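Local coordinates for protein nuclear receptor corepressor 2 (Homo sapiens, PDB 4A69) that serves as a nuclear receptor corepressor, here binding inositol tetrakisphosphate between its SANT (Myb-like) domain and another protein, probably a histone deacetylase, at residues 49-54 against 81-86. Sequence-based numbering, arbitrary orientation.
Sequences QEKETF and VLYYYL. With I0P (D-myo inositol 1,4,5,6 tetrakisphosphate), chain Q.
Segments 49-54 and 81-86 are turns of helices 48-60 and 77-87, which with helix 65-70 make up the three-helix Myb-like (SANT) fold, their axes nearly perpendicular at 86° and 12.1 Å apart at closest approach. At that separation large side chains, chiefly aromatic, are needed to make the contact. Tyr83 and Phe54 form a T-shaped pair, centroids 4.9 Å apart and planes at 77°, in which the CD2-CE2 edge of Tyr83 lies over one face of Phe54; Tyr83 CD2 sits above the ring centre. In both residues CG is anti to the backbone N (chi1 -179° in Phe54), which carries each ring toward the other helix. Phenylalanine suits the buried position, where Phe65 and Ile68 of helix 65-70 also pack against it, whereas tyrosine at the partly exposed one combines an apolar edge with a polar end. Trp46 stacks on the Tyr83 ring, and the aliphatic part of Lys51 crosses its phenol end at about a right angle, with Lys51 CG 3.4 Å from Tyr83 OH. A water lying near the ring plane joins that hydroxyl to the backbone of helix 48-60: it is 2.6 Å from Tyr83 OH and donates to Lys51 O at 2.8 Å. Beyond the aromatic pair, Phe54 CZ touches Tyr84 CB at 3.9 Å, while the Tyr84 ring leads away to the inositol phosphate. There Tyr84 and Tyr85 grip the same phosphate, P5, through separate oxygens; the NZ atoms of Lys63 and Lys88 also hydrogen-bond to the ligand, probably helping to balance its negative charge. Tyr84 OH donates to I0P O35 and Tyr85 OH to I0P O25, each at 2.6 Å.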
# COMPACT_ATOMS: atom_id res chain seq x y z
N GLN C 49 -35.05 -11.35 -1.98
CA GLN C 49 -34.79 -12.14 -3.19
C GLN C 49 -33.33 -12.00 -3.58
O GLN C 49 -32.69 -12.98 -3.98
CB GLN C 49 -35.67 -11.67 -4.36
CG GLN C 49 -37.10 -12.19 -4.35
CD GLN C 49 -37.99 -11.45 -3.37
OE1 GLN C 49 -37.64 -10.39 -2.83
NE2 GLN C 49 -39.17 -12.01 -3.13
N GLU C 50 -32.82 -10.78 -3.48
CA GLU C 50 -31.41 -10.50 -3.75
C GLU C 50 -30.52 -11.22 -2.75
O GLU C 50 -29.64 -12.01 -3.14
CB GLU C 50 -31.17 -8.99 -3.76
CG GLU C 50 -31.79 -8.29 -4.96
CD GLU C 50 -31.57 -6.78 -4.98
OE1 GLU C 50 -31.77 -6.11 -3.93
OE2 GLU C 50 -31.20 -6.27 -6.06
N LYS C 51 -30.76 -10.97 -1.46
CA LYS C 51 -30.05 -11.64 -0.36
C LYS C 51 -29.97 -13.15 -0.58
O LYS C 51 -28.90 -13.74 -0.48
CB LYS C 51 -30.70 -11.33 0.99
CG LYS C 51 -30.48 -9.92 1.50
CD LYS C 51 -30.85 -9.84 2.98
CE LYS C 51 -30.43 -8.52 3.62
NZ LYS C 51 -31.46 -7.45 3.51
N GLU C 52 -31.11 -13.78 -0.90
CA GLU C 52 -31.16 -15.23 -1.03
C GLU C 52 -30.41 -15.75 -2.27
O GLU C 52 -29.75 -16.80 -2.20
CB GLU C 52 -32.62 -15.71 -1.02
CG GLU C 52 -32.82 -17.07 -0.36
CD GLU C 52 -32.51 -18.24 -1.28
OE1 GLU C 52 -32.48 -18.04 -2.51
OE2 GLU C 52 -32.29 -19.35 -0.77
N THR C 53 -30.49 -15.03 -3.38
CA THR C 53 -29.76 -15.39 -4.61
C THR C 53 -28.24 -15.34 -4.41
O THR C 53 -27.52 -16.24 -4.85
CB THR C 53 -30.17 -14.49 -5.79
OG1 THR C 53 -31.60 -14.48 -5.89
CG2 THR C 53 -29.58 -15.01 -7.11
N PHE C 54 -27.76 -14.30 -3.72
CA PHE C 54 -26.34 -14.18 -3.38
C PHE C 54 -25.84 -15.48 -2.73
O PHE C 54 -24.91 -16.12 -3.23
CB PHE C 54 -26.12 -12.98 -2.44
CG PHE C 54 -24.68 -12.77 -2.04
CD1 PHE C 54 -24.14 -13.40 -0.92
CD2 PHE C 54 -23.86 -11.92 -2.77
CE1 PHE C 54 -22.82 -13.20 -0.54
CE2 PHE C 54 -22.53 -11.72 -2.41
CZ PHE C 54 -22.02 -12.36 -1.29
N VAL C 81 -19.20 -7.54 -3.77
CA VAL C 81 -18.02 -7.50 -2.89
C VAL C 81 -18.37 -6.75 -1.59
O VAL C 81 -18.11 -7.25 -0.51
CB VAL C 81 -16.76 -6.87 -3.55
CG1 VAL C 81 -15.62 -6.71 -2.56
CG2 VAL C 81 -16.29 -7.68 -4.75
N LEU C 82 -18.95 -5.55 -1.71
CA LEU C 82 -19.28 -4.77 -0.53
C LEU C 82 -20.26 -5.50 0.42
O LEU C 82 -20.07 -5.49 1.64
CB LEU C 82 -19.83 -3.40 -0.91
CG LEU C 82 -20.18 -2.46 0.25
CD1 LEU C 82 -18.97 -2.07 1.09
CD2 LEU C 82 -20.93 -1.23 -0.24
N TYR C 83 -21.29 -6.11 -0.15
CA TYR C 83 -22.28 -6.87 0.63
C TYR C 83 -21.61 -8.02 1.38
O TYR C 83 -21.85 -8.20 2.58
CB TYR C 83 -23.40 -7.38 -0.28
CG TYR C 83 -24.42 -8.26 0.42
CD1 TYR C 83 -25.42 -7.70 1.22
CD2 TYR C 83 -24.40 -9.65 0.27
CE1 TYR C 83 -26.36 -8.50 1.87
CE2 TYR C 83 -25.33 -10.46 0.90
CZ TYR C 83 -26.31 -9.88 1.70
OH TYR C 83 -27.23 -10.67 2.33
N TYR C 84 -20.75 -8.76 0.69
CA TYR C 84 -19.99 -9.86 1.29
C TYR C 84 -19.26 -9.44 2.56
O TYR C 84 -19.36 -10.11 3.59
CB TYR C 84 -19.01 -10.45 0.28
CG TYR C 84 -18.02 -11.44 0.84
CD1 TYR C 84 -18.39 -12.76 1.08
CD2 TYR C 84 -16.68 -11.08 1.05
CE1 TYR C 84 -17.49 -13.67 1.58
CE2 TYR C 84 -15.76 -12.00 1.54
CZ TYR C 84 -16.18 -13.30 1.81
OH TYR C 84 -15.30 -14.25 2.28
N TYR C 85 -18.54 -8.31 2.49
CA TYR C 85 -17.81 -7.84 3.67
C TYR C 85 -18.70 -7.25 4.76
O TYR C 85 -18.38 -7.36 5.93
CB TYR C 85 -16.72 -6.86 3.27
CG TYR C 85 -15.52 -7.54 2.66
CD1 TYR C 85 -14.62 -8.24 3.47
CD2 TYR C 85 -15.30 -7.51 1.29
CE1 TYR C 85 -13.52 -8.89 2.92
CE2 TYR C 85 -14.20 -8.14 0.73
CZ TYR C 85 -13.31 -8.82 1.55
OH TYR C 85 -12.22 -9.46 1.00
N LEU C 86 -19.80 -6.61 4.36
CA LEU C 86 -20.73 -6.01 5.33
C LEU C 86 -21.52 -7.06 6.14
O LEU C 86 -21.95 -6.79 7.26
CB LEU C 86 -21.66 -5.00 4.63
CG LEU C 86 -21.04 -3.63 4.31
CD1 LEU C 86 -21.95 -2.79 3.43
CD2 LEU C 86 -20.67 -2.85 5.57
O21 I0P Q . -9.48 -14.16 10.16
P1 I0P Q . -10.25 -14.96 9.13
O41 I0P Q . -11.71 -14.60 8.97
O31 I0P Q . -10.02 -16.44 9.18
O11 I0P Q . -9.57 -14.47 7.75
C1 I0P Q . -9.99 -15.00 6.49
C6 I0P Q . -10.06 -13.91 5.42
O16 I0P Q . -10.99 -12.94 5.87
P6 I0P Q . -10.60 -11.39 6.03
O46 I0P Q . -10.22 -10.96 4.63
O26 I0P Q . -9.42 -11.35 6.95
O36 I0P Q . -11.85 -10.74 6.55
C5 I0P Q . -10.50 -14.50 4.08
O15 I0P Q . -10.54 -13.48 3.08
P5 I0P Q . -11.85 -12.86 2.40
O45 I0P Q . -11.77 -13.29 0.96
O35 I0P Q . -13.05 -13.42 3.15
O25 I0P Q . -11.64 -11.39 2.63
C2 I0P Q . -9.02 -16.11 6.10
O12 I0P Q . -7.69 -15.57 6.09
C3 I0P Q . -9.40 -16.68 4.74
O13 I0P Q . -8.40 -17.60 4.36
C4 I0P Q . -9.52 -15.60 3.65
O14 I0P Q . -9.97 -16.23 2.46
P4 I0P Q . -8.99 -16.80 1.33
O24 I0P Q . -7.87 -15.79 1.24
O44 I0P Q . -8.49 -18.14 1.83
O34 I0P Q . -9.92 -16.94 0.14
O HOH W 1 -27.20 -13.16 1.61